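ADP-ribosyltransferase (Staphylococcus aureus, PDB 1OJQ) binds NAD and probably transfers its ADP-ribose to a target protein, as expected of a C3-type bacterial mono-ADP-ribosyltransferase. Local coordinates at residues T13-K21 and K74-Y82; P151-T162 and R201-K212. One frame throughout, in Å; residues are numbered along the deposited sequence.

Interaction 1 of 2, residues T13-K21 and K74-Y82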
loop_
_atom_site.group_PDB
_atom_site.type_symbol
_atom_site.label_atom_id
_atom_site.label_comp_id
_atom_site.label_asym_id
_atom_site.label_seq_id
_atom_site.Cartn_x
_atom_site.Cartn_y
_atom_site.Cartn_z
ATOM N N THR A 13 -5.832 -16.014 -0.547
ATOM C CA THR A 13 -6.467 -16.178 -1.852
ATOM C C THR A 13 -7.961 -16.404 -1.713
ATOM O O THR A 13 -8.784 -15.848 -2.449
ATOM C CB THR A 13 -5.840 -17.356 -2.632
ATOM O OG1 THR A 13 -4.543 -16.961 -3.115
ATOM C CG2 THR A 13 -6.683 -17.707 -3.848
ATOM N N LYS A 14 -8.359 -17.240 -0.755
ATOM C CA LYS A 14 -9.790 -17.520 -0.572
ATOM C C LYS A 14 -10.552 -16.248 -0.245
ATOM O O LYS A 14 -11.605 -15.890 -0.787
ATOM C CB LYS A 14 -9.919 -18.570 0.543
ATOM C CG LYS A 14 -11.352 -19.010 0.811
ATOM C CD LYS A 14 -11.345 -20.092 1.887
ATOM C CE LYS A 14 -12.729 -20.232 2.512
ATOM N NZ LYS A 14 -12.588 -20.838 3.874
ATOM N N TRP A 15 -9.995 -15.496 0.711
ATOM C CA TRP A 15 -10.610 -14.234 1.143
ATOM C C TRP A 15 -10.616 -13.244 -0.011
ATOM O O TRP A 15 -11.655 -12.670 -0.328
ATOM C CB TRP A 15 -9.885 -13.641 2.347
ATOM C CG TRP A 15 -10.490 -12.434 2.997
ATOM C CD1 TRP A 15 -11.431 -12.418 3.988
ATOM C CD2 TRP A 15 -10.205 -11.056 2.718
ATOM N NE1 TRP A 15 -11.756 -11.129 4.345
ATOM C CE2 TRP A 15 -11.006 -10.275 3.570
ATOM C CE3 TRP A 15 -9.343 -10.418 1.820
ATOM C CZ2 TRP A 15 -10.967 -8.883 3.552
ATOM C CZ3 TRP A 15 -9.290 -9.044 1.783
ATOM C CH2 TRP A 15 -10.106 -8.308 2.654
ATOM N N GLY A 16 -9.449 -13.061 -0.633
ATOM C CA GLY A 16 -9.382 -12.155 -1.764
ATOM C C GLY A 16 -10.342 -12.490 -2.888
ATOM O O GLY A 16 -10.947 -11.546 -3.429
ATOM N N ASN A 17 -10.481 -13.750 -3.274
ATOM C CA ASN A 17 -11.401 -14.134 -4.347
ATOM C C ASN A 17 -12.837 -13.726 -4.035
ATOM O O ASN A 17 -13.659 -13.546 -4.945
ATOM C CB ASN A 17 -11.329 -15.649 -4.556
ATOM C CG ASN A 17 -10.119 -16.078 -5.357
ATOM O OD1 ASN A 17 -9.723 -17.246 -5.371
ATOM N ND2 ASN A 17 -9.513 -15.117 -6.044
ATOM N N SER A 18 -13.149 -13.592 -2.743
ATOM C CA SER A 18 -14.523 -13.183 -2.397
ATOM C C SER A 18 -14.719 -11.726 -2.788
ATOM O O SER A 18 -15.819 -11.332 -3.180
ATOM C CB SER A 18 -14.858 -13.436 -0.924
ATOM O OG SER A 18 -14.266 -12.457 -0.073
ATOM N N LEU A 19 -13.652 -10.914 -2.708
ATOM C CA LEU A 19 -13.841 -9.548 -3.209
ATOM C C LEU A 19 -14.005 -9.557 -4.723
ATOM O O LEU A 19 -14.811 -8.798 -5.279
ATOM C CB LEU A 19 -12.663 -8.633 -2.844
ATOM C CG LEU A 19 -12.695 -8.046 -1.426
ATOM C CD1 LEU A 19 -12.453 -9.178 -0.445
ATOM C CD2 LEU A 19 -11.675 -6.927 -1.277
ATOM N N ILE A 20 -13.230 -10.414 -5.391
ATOM C CA ILE A 20 -13.293 -10.393 -6.858
ATOM C C ILE A 20 -14.694 -10.802 -7.295
ATOM O O ILE A 20 -15.297 -10.182 -8.165
ATOM C CB ILE A 20 -12.226 -11.303 -7.482
ATOM C CG1 ILE A 20 -10.808 -10.740 -7.303
ATOM C CG2 ILE A 20 -12.579 -11.597 -8.930
ATOM C CD1 ILE A 20 -9.691 -11.665 -7.756
ATOM N N LYS A 21 -15.197 -11.857 -6.655
ATOM C CA LYS A 21 -16.548 -12.322 -6.956
ATOM C C LYS A 21 -17.546 -11.187 -6.839
ATOM O O LYS A 21 -18.415 -11.002 -7.707
ATOM C CB LYS A 21 -16.930 -13.458 -6.003
ATOM C CG LYS A 21 -18.318 -14.006 -6.302
ATOM C CD LYS A 21 -18.537 -15.354 -5.625
ATOM C CE LYS A 21 -19.936 -15.881 -5.923
ATOM N NZ LYS A 21 -20.240 -17.129 -5.168
ATOM N N LYS A 74 -15.803 -1.095 -7.151
ATOM C CA LYS A 74 -16.714 -2.226 -7.322
ATOM C C LYS A 74 -16.626 -3.253 -6.201
ATOM O O LYS A 74 -17.477 -4.147 -6.115
ATOM C CB LYS A 74 -16.494 -2.928 -8.679
ATOM C CG LYS A 74 -17.071 -2.053 -9.797
ATOM C CD LYS A 74 -16.953 -2.741 -11.150
ATOM C CE LYS A 74 -17.521 -1.866 -12.262
ATOM N NZ LYS A 74 -17.480 -2.619 -13.564
ATOM N N SER A 75 -15.605 -3.138 -5.352
ATOM C CA SER A 75 -15.571 -4.038 -4.199
ATOM C C SER A 75 -15.151 -3.267 -2.948
ATOM O O SER A 75 -14.353 -2.328 -2.985
ATOM C CB SER A 75 -14.654 -5.247 -4.380
ATOM O OG SER A 75 -13.370 -4.885 -4.864
ATOM N N VAL A 76 -15.723 -3.723 -1.841
ATOM C CA VAL A 76 -15.320 -3.213 -0.534
ATOM C C VAL A 76 -14.841 -4.368 0.317
ATOM O O VAL A 76 -15.153 -5.542 0.107
ATOM C CB VAL A 76 -16.448 -2.458 0.193
ATOM C CG1 VAL A 76 -16.858 -1.243 -0.628
ATOM C CG2 VAL A 76 -17.636 -3.368 0.481
ATOM N N THR A 77 -14.036 -4.055 1.332
ATOM C CA THR A 77 -13.579 -5.143 2.190
ATOM C C THR A 77 -14.718 -5.760 2.997
ATOM O O THR A 77 -15.471 -5.034 3.644
ATOM C CB THR A 77 -12.497 -4.637 3.176
ATOM O OG1 THR A 77 -13.045 -3.520 3.894
ATOM C CG2 THR A 77 -11.265 -4.137 2.427
ATOM N N PRO A 78 -14.863 -7.074 2.961
ATOM C CA PRO A 78 -15.933 -7.713 3.747
ATOM C C PRO A 78 -15.589 -7.841 5.221
ATOM O O PRO A 78 -16.452 -8.177 6.036
ATOM C CB PRO A 78 -16.004 -9.104 3.098
ATOM C CG PRO A 78 -14.569 -9.384 2.740
ATOM C CD PRO A 78 -14.082 -8.063 2.194
ATOM N N ASP A 79 -14.343 -7.596 5.604
ATOM C CA ASP A 79 -13.892 -7.553 6.995
ATOM C C ASP A 79 -12.876 -6.416 7.159
ATOM O O ASP A 79 -12.234 -6.056 6.178
ATOM C CB ASP A 79 -13.198 -8.827 7.459
ATOM C CG ASP A 79 -14.007 -10.093 7.238
ATOM O OD1 ASP A 79 -13.807 -10.810 6.238
ATOM O OD2 ASP A 79 -14.876 -10.360 8.095
ATOM N N SER A 80 -12.721 -5.926 8.383
ATOM C CA SER A 80 -11.537 -5.110 8.673
ATOM C C SER A 80 -10.327 -5.993 8.395
ATOM O O SER A 80 -10.369 -7.193 8.709
ATOM C CB SER A 80 -11.605 -4.627 10.111
ATOM O OG SER A 80 -10.360 -4.160 10.587
ATOM N N VAL A 81 -9.253 -5.481 7.796
ATOM C CA VAL A 81 -8.135 -6.378 7.471
ATOM C C VAL A 81 -6.815 -5.618 7.446
ATOM O O VAL A 81 -6.856 -4.426 7.114
ATOM C CB VAL A 81 -8.358 -7.042 6.086
ATOM C CG1 VAL A 81 -8.557 -5.988 4.999
ATOM C CG2 VAL A 81 -7.217 -7.973 5.699
ATOM N N TYR A 82 -5.694 -6.265 7.780
ATOM C CA TYR A 82 -4.403 -5.612 7.555
ATOM C C TYR A 82 -3.851 -5.922 6.163
ATOM O O TYR A 82 -3.896 -7.063 5.712
ATOM C CB TYR A 82 -3.328 -6.066 8.552
ATOM C CG TYR A 82 -3.433 -5.347 9.886
ATOM C CD1 TYR A 82 -4.017 -5.966 10.977
ATOM C CD2 TYR A 82 -2.943 -4.049 10.010
ATOM C CE1 TYR A 82 -4.108 -5.294 12.185
ATOM C CE2 TYR A 82 -3.028 -3.367 11.213
ATOM C CZ TYR A 82 -3.613 -4.013 12.283
ATOM O OH TYR A 82 -3.702 -3.343 13.481
#

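Interaction 2 of 2, residues P151-T162 and R201-K212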
loop_
_atom_site.group_PDB
_atom_site.type_symbol
_atom_site.label_atom_id
_atom_site.label_comp_id
_atom_site.label_asym_id
_atom_site.label_seq_id
_atom_site.Cartn_x
_atom_site.Cartn_y
_atom_site.Cartn_z
ATOM N N PRO A 151 13.574 -2.946 3.917
ATOM C CA PRO A 151 13.806 -2.451 5.286
ATOM C C PRO A 151 12.548 -2.067 6.056
ATOM O O PRO A 151 12.508 -2.187 7.272
ATOM C CB PRO A 151 14.625 -1.170 5.073
ATOM C CG PRO A 151 15.261 -1.357 3.735
ATOM C CD PRO A 151 14.208 -2.071 2.920
ATOM N N ILE A 152 11.532 -1.582 5.358
ATOM C CA ILE A 152 10.336 -1.048 6.021
ATOM C C ILE A 152 9.102 -1.849 5.623
ATOM O O ILE A 152 8.899 -2.184 4.460
ATOM C CB ILE A 152 10.155 0.426 5.649
ATOM C CG1 ILE A 152 11.273 1.306 6.259
ATOM C CG2 ILE A 152 8.801 0.996 6.011
ATOM C CD1 ILE A 152 11.224 2.705 5.689
ATOM N N GLU A 153 8.279 -2.144 6.612
ATOM C CA GLU A 153 6.951 -2.710 6.363
ATOM C C GLU A 153 5.889 -1.738 6.859
ATOM O O GLU A 153 5.804 -1.470 8.071
ATOM C CB GLU A 153 6.805 -4.038 7.083
ATOM C CG GLU A 153 5.441 -4.701 6.906
ATOM C CD GLU A 153 5.314 -5.897 7.849
ATOM O OE1 GLU A 153 4.804 -5.688 8.967
ATOM O OE2 GLU A 153 5.731 -7.016 7.477
ATOM N N LEU A 154 5.116 -1.197 5.929
ATOM C CA LEU A 154 3.951 -0.371 6.243
ATOM C C LEU A 154 2.772 -1.325 6.434
ATOM O O LEU A 154 2.365 -1.997 5.484
ATOM C CB LEU A 154 3.718 0.652 5.138
ATOM C CG LEU A 154 2.568 1.630 5.301
ATOM C CD1 LEU A 154 2.653 2.456 6.580
ATOM C CD2 LEU A 154 2.512 2.555 4.075
ATOM N N LYS A 155 2.278 -1.386 7.661
ATOM C CA LYS A 155 1.212 -2.305 8.077
ATOM C C LYS A 155 -0.057 -1.510 8.282
ATOM O O LYS A 155 -0.200 -0.704 9.209
ATOM C CB LYS A 155 1.714 -3.047 9.315
ATOM C CG LYS A 155 0.681 -3.858 10.069
ATOM C CD LYS A 155 1.299 -4.608 11.246
ATOM C CE LYS A 155 0.234 -5.357 12.040
ATOM N NZ LYS A 155 0.810 -5.971 13.279
ATOM N N LEU A 156 -1.012 -1.690 7.372
ATOM C CA LEU A 156 -2.172 -0.814 7.301
ATOM C C LEU A 156 -3.478 -1.499 7.671
ATOM O O LEU A 156 -3.864 -2.456 6.996
ATOM C CB LEU A 156 -2.318 -0.262 5.878
ATOM C CG LEU A 156 -1.153 0.578 5.364
ATOM C CD1 LEU A 156 -1.455 1.021 3.920
ATOM C CD2 LEU A 156 -0.891 1.767 6.264
ATOM N N GLU A 157 -4.143 -1.030 8.716
ATOM C CA GLU A 157 -5.458 -1.578 9.058
ATOM C C GLU A 157 -6.533 -0.941 8.177
ATOM O O GLU A 157 -6.746 0.267 8.247
ATOM C CB GLU A 157 -5.786 -1.311 10.529
ATOM C CG GLU A 157 -6.988 -2.103 11.035
ATOM C CD GLU A 157 -7.486 -1.534 12.357
ATOM O OE1 GLU A 157 -8.681 -1.651 12.681
ATOM O OE2 GLU A 157 -6.674 -0.946 13.092
ATOM N N LEU A 158 -7.228 -1.714 7.351
ATOM C CA LEU A 158 -8.286 -1.192 6.510
ATOM C C LEU A 158 -9.634 -1.381 7.205
ATOM O O LEU A 158 -9.911 -2.518 7.600
ATOM C CB LEU A 158 -8.378 -1.941 5.182
ATOM C CG LEU A 158 -7.112 -2.003 4.339
ATOM C CD1 LEU A 158 -7.405 -2.698 3.020
ATOM C CD2 LEU A 158 -6.558 -0.596 4.132
ATOM N N PRO A 159 -10.423 -0.352 7.339
ATOM C CA PRO A 159 -11.754 -0.529 7.945
ATOM C C PRO A 159 -12.643 -1.465 7.142
ATOM O O PRO A 159 -12.560 -1.559 5.915
ATOM C CB PRO A 159 -12.352 0.878 7.877
ATOM C CG PRO A 159 -11.191 1.813 7.766
ATOM C CD PRO A 159 -10.150 1.060 6.986
ATOM N N LYS A 160 -13.527 -2.180 7.832
ATOM C CA LYS A 160 -14.508 -2.964 7.084
ATOM C C LYS A 160 -15.336 -2.038 6.213
ATOM O O LYS A 160 -15.749 -0.934 6.588
ATOM C CB LYS A 160 -15.353 -3.739 8.090
ATOM C CG LYS A 160 -16.463 -4.547 7.459
ATOM C CD LYS A 160 -17.331 -5.259 8.498
ATOM C CE LYS A 160 -18.385 -6.067 7.718
ATOM N NZ LYS A 160 -18.985 -7.078 8.636
ATOM N N GLY A 161 -15.594 -2.496 4.998
ATOM C CA GLY A 161 -16.450 -1.748 4.096
ATOM C C GLY A 161 -15.765 -0.637 3.330
ATOM O O GLY A 161 -16.439 0.140 2.644
ATOM N N THR A 162 -14.439 -0.530 3.414
ATOM C CA THR A 162 -13.729 0.479 2.610
ATOM C C THR A 162 -13.469 -0.042 1.195
ATOM O O THR A 162 -13.378 -1.258 0.950
ATOM C CB THR A 162 -12.431 0.882 3.347
ATOM O OG1 THR A 162 -11.977 2.153 2.886
ATOM C CG2 THR A 162 -11.299 -0.105 3.069
ATOM N N ARG A 201 15.699 -6.188 12.185
ATOM C CA ARG A 201 16.159 -6.045 10.813
ATOM C C ARG A 201 15.056 -5.528 9.914
ATOM O O ARG A 201 15.220 -5.381 8.698
ATOM C CB ARG A 201 16.687 -7.387 10.294
ATOM C CG ARG A 201 17.874 -7.927 11.073
ATOM C CD ARG A 201 18.647 -8.953 10.240
ATOM N NE ARG A 201 20.003 -9.089 10.787
ATOM C CZ ARG A 201 20.247 -9.793 11.889
ATOM N NH1 ARG A 201 19.257 -10.407 12.526
ATOM N NH2 ARG A 201 21.492 -9.877 12.342
ATOM N N LYS A 202 13.916 -5.231 10.536
ATOM C CA LYS A 202 12.821 -4.657 9.766
ATOM C C LYS A 202 12.195 -3.522 10.574
ATOM O O LYS A 202 12.055 -3.627 11.795
ATOM C CB LYS A 202 11.793 -5.737 9.426
ATOM C CG LYS A 202 10.806 -5.357 8.337
ATOM C CD LYS A 202 10.067 -6.589 7.834
ATOM C CE LYS A 202 8.896 -6.945 8.735
ATOM N NZ LYS A 202 8.211 -8.207 8.310
ATOM N N ILE A 203 11.836 -2.427 9.910
ATOM C CA ILE A 203 11.138 -1.351 10.604
ATOM C C ILE A 203 9.647 -1.428 10.287
ATOM O O ILE A 203 9.247 -1.337 9.126
ATOM C CB ILE A 203 11.728 0.016 10.214
ATOM C CG1 ILE A 203 13.231 0.097 10.509
ATOM C CG2 ILE A 203 10.991 1.166 10.893
ATOM C CD1 ILE A 203 13.931 1.244 9.797
ATOM N N ILE A 204 8.801 -1.581 11.314
ATOM C CA ILE A 204 7.369 -1.709 11.044
ATOM C C ILE A 204 6.621 -0.440 11.443
ATOM O O ILE A 204 6.632 0.010 12.598
ATOM C CB ILE A 204 6.807 -2.944 11.771
ATOM C CG1 ILE A 204 7.546 -4.250 11.412
ATOM C CG2 ILE A 204 5.307 -3.091 11.522
ATOM C CD1 ILE A 204 6.876 -5.493 11.951
ATOM N N ILE A 205 5.968 0.181 10.461
ATOM C CA ILE A 205 5.126 1.348 10.665
ATOM C C ILE A 205 3.674 0.876 10.638
ATOM O O ILE A 205 3.218 0.420 9.586
ATOM C CB ILE A 205 5.340 2.432 9.587
ATOM C CG1 ILE A 205 6.808 2.847 9.446
ATOM C CG2 ILE A 205 4.422 3.630 9.835
ATOM C CD1 ILE A 205 7.153 3.649 8.214
ATOM N N THR A 206 2.985 0.927 11.776
ATOM C CA THR A 206 1.604 0.453 11.857
ATOM C C THR A 206 0.671 1.646 11.750
ATOM O O THR A 206 0.911 2.650 12.422
ATOM C CB THR A 206 1.321 -0.295 13.162
ATOM O OG1 THR A 206 2.206 -1.427 13.258
ATOM C CG2 THR A 206 -0.124 -0.788 13.172
ATOM N N ALA A 207 -0.348 1.590 10.905
ATOM C CA ALA A 207 -1.223 2.741 10.699
ATOM C C ALA A 207 -2.661 2.320 10.403
ATOM O O ALA A 207 -2.943 1.183 10.005
ATOM C CB ALA A 207 -0.682 3.591 9.546
ATOM N N VAL A 208 -3.577 3.261 10.568
ATOM C CA VAL A 208 -4.986 3.033 10.271
ATOM C C VAL A 208 -5.466 3.877 9.092
ATOM O O VAL A 208 -5.340 5.098 9.129
ATOM C CB VAL A 208 -5.829 3.374 11.513
ATOM C CG1 VAL A 208 -7.300 3.076 11.264
ATOM C CG2 VAL A 208 -5.278 2.571 12.681
ATOM N N VAL A 209 -6.008 3.206 8.078
ATOM C CA VAL A 209 -6.532 3.900 6.899
ATOM C C VAL A 209 -7.916 4.476 7.153
ATOM O O VAL A 209 -8.772 3.865 7.796
ATOM C CB VAL A 209 -6.605 2.920 5.705
ATOM C CG1 VAL A 209 -7.463 3.438 4.562
ATOM C CG2 VAL A 209 -5.207 2.599 5.169
ATOM N N PHE A 210 -8.179 5.671 6.650
ATOM C CA PHE A 210 -9.490 6.295 6.717
ATOM C C PHE A 210 -10.400 5.616 5.688
ATOM O O PHE A 210 -9.977 5.430 4.542
ATOM C CB PHE A 210 -9.423 7.787 6.423
ATOM C CG PHE A 210 -8.901 8.687 7.528
ATOM C CD1 PHE A 210 -8.495 8.175 8.749
ATOM C CD2 PHE A 210 -8.825 10.062 7.326
ATOM C CE1 PHE A 210 -8.023 9.013 9.751
ATOM C CE2 PHE A 210 -8.345 10.900 8.323
ATOM C CZ PHE A 210 -7.925 10.375 9.530
ATOM N N LYS A 211 -11.600 5.231 6.071
ATOM C CA LYS A 211 -12.512 4.614 5.112
ATOM C C LYS A 211 -12.807 5.547 3.944
ATOM O O LYS A 211 -13.022 6.758 4.093
ATOM C CB LYS A 211 -13.813 4.256 5.823
ATOM C CG LYS A 211 -14.824 3.470 4.988
ATOM C CD LYS A 211 -15.814 2.907 6.002
ATOM C CE LYS A 211 -16.518 1.644 5.585
ATOM N NZ LYS A 211 -17.857 1.593 6.252
ATOM N N LYS A 212 -12.831 4.924 2.757
ATOM C CA LYS A 212 -13.236 5.590 1.536
ATOM C C LYS A 212 -14.344 4.800 0.831
ATOM O O LYS A 212 -15.142 5.462 0.138
ATOM C CB LYS A 212 -12.080 5.787 0.540
ATOM C CG LYS A 212 -11.174 6.941 0.948
ATOM C CD LYS A 212 -9.946 7.055 0.069
ATOM C CE LYS A 212 -10.207 7.810 -1.220
ATOM N NZ LYS A 212 -10.765 9.172 -1.022
ATOM O OXT LYS A 212 -14.386 3.556 0.975
HETATM O O HOH W 1 1.275 -3.653 14.777
HETATM O O HOH W 2 -16.712 2.439 1.052
#

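Interaction 1 of 2, residues T13-K21 and K74-Y82
Trp15 and Leu19, one turn apart on helix 9-23, meet Pro78, Asp79 and Val81 where the loop after helix 59-73 runs into strand 81-87. This helix-on-loop packing joins the N-terminal helical part of the ADP-ribosyltransferase fold to an outermost strand of its five-stranded sheet. The Trp15 indole swings out from the helix with CG anti to the backbone N (chi1 -173°), which carries its six-membered ring to the loop and its N-H to Asp79. There NE1 donates to Asp79 OD1 at 2.8 Å in a nearly straight bond (165° at the hydrogen). The acceptor lies in the indole plane and receives the N-H on its anti lone pair, the one turned away from the other carboxylate oxygen; ring and carboxylate are twisted 32° apart. An in-plane bond of this kind fixes the rotation of the indole while leaving its faces to carbon. Leu19 CD1 lies above the rim of one face and Val81 CG2 above the rim of the opposite face, while Val81 CG1 reaches Trp15 CH2 at 3.6 Å. Pro78 comes at the ring obliquely, from the opposite direction to the indole, its CD 3.5 Å from Trp15 CZ2. Leu19 crosses the proline at about a right angle, and Pro78 CD touches both helix side chains. Outside the pair, Phe6 meets the indole with its ring inclined to it, and Leu141 touches both Trp15 and Val81. Farther along the loop, Ser75 sets its CB 3.7 Å from Leu19 O, while its hydroxyl bonds to Ala164 O. Packing is tightest at the proline, where Leu19 CD1 stands 3.3 Å from Pro78 CD.

Interaction 2 of 2, residues P151-T162 and R201-K212
Glu153 and Lys202 meet near the start of two neighbouring parallel strands, 152-158 and 203-209. From Glu153 CB, 3.9 Å from Lys202 CE, the chain extends with CG anti to the backbone N (chi1 179°) and runs beside Ile204, pointing the same way. CD lies 3.8 Å from Lys202 CE, and the two oxygens then part company. OE1 rests against Ile204, 3.6 Å from its CD1; OE2 forms a salt bridge with Lys202 NZ at 2.9 Å. The ammonium arrives from above the carboxylate plane, 53° out of it, on a lysine chain bent at chi3. Ser143 OG also bonds to OE2, so two groups grip this oxygen of a buried acid and would probably favour its charged form.

Beneath these side chains the backbones bond in parallel register. Glu153 donates its N-H to Ile203 O and accepts from Ile205 N, a pattern repeated at Lys155 and Glu157. On the same face a water joins Lys155 NZ to Thr206 OG1. The other face is apolar: Ile152 CG2 meets Ile205 CD1 at 3.8 Å, and Leu156 CD2 packs on Ala207 CB. Past the strands, Lys212 N bonds to Thr162 OG1 beside the type II turn 159-162. Such a parallel pair inside a mixed sheet belongs to the ADP-ribosyltransferase fold, here beside NAD-binding Arg150 and Leu86.

In the fold
Interactions 1 and 2 share one five-stranded sheet and touch directly. Strand 81-87, at the end of segment 74-82, is the outer neighbour of strand 152-158, and Val81 O probably accepts a hydrogen bond from Leu158 N. A second link lies past the end of strand 152-158, where Thr77, ahead of strand 81-87, meets the turn at Gly161. Both contacts are partly buried. Interaction 2, nearer the chain's centre, has many buried strand residues and exposed ends; regular backbone bonding holds it, with apolar packing on one face and charged side chains set among Ile204, Thr206 and Val208 on the other. Interaction 1, farther out, fastens a helix to the sheet's approach loop through side chains, with a single hydrogen bond between its segments.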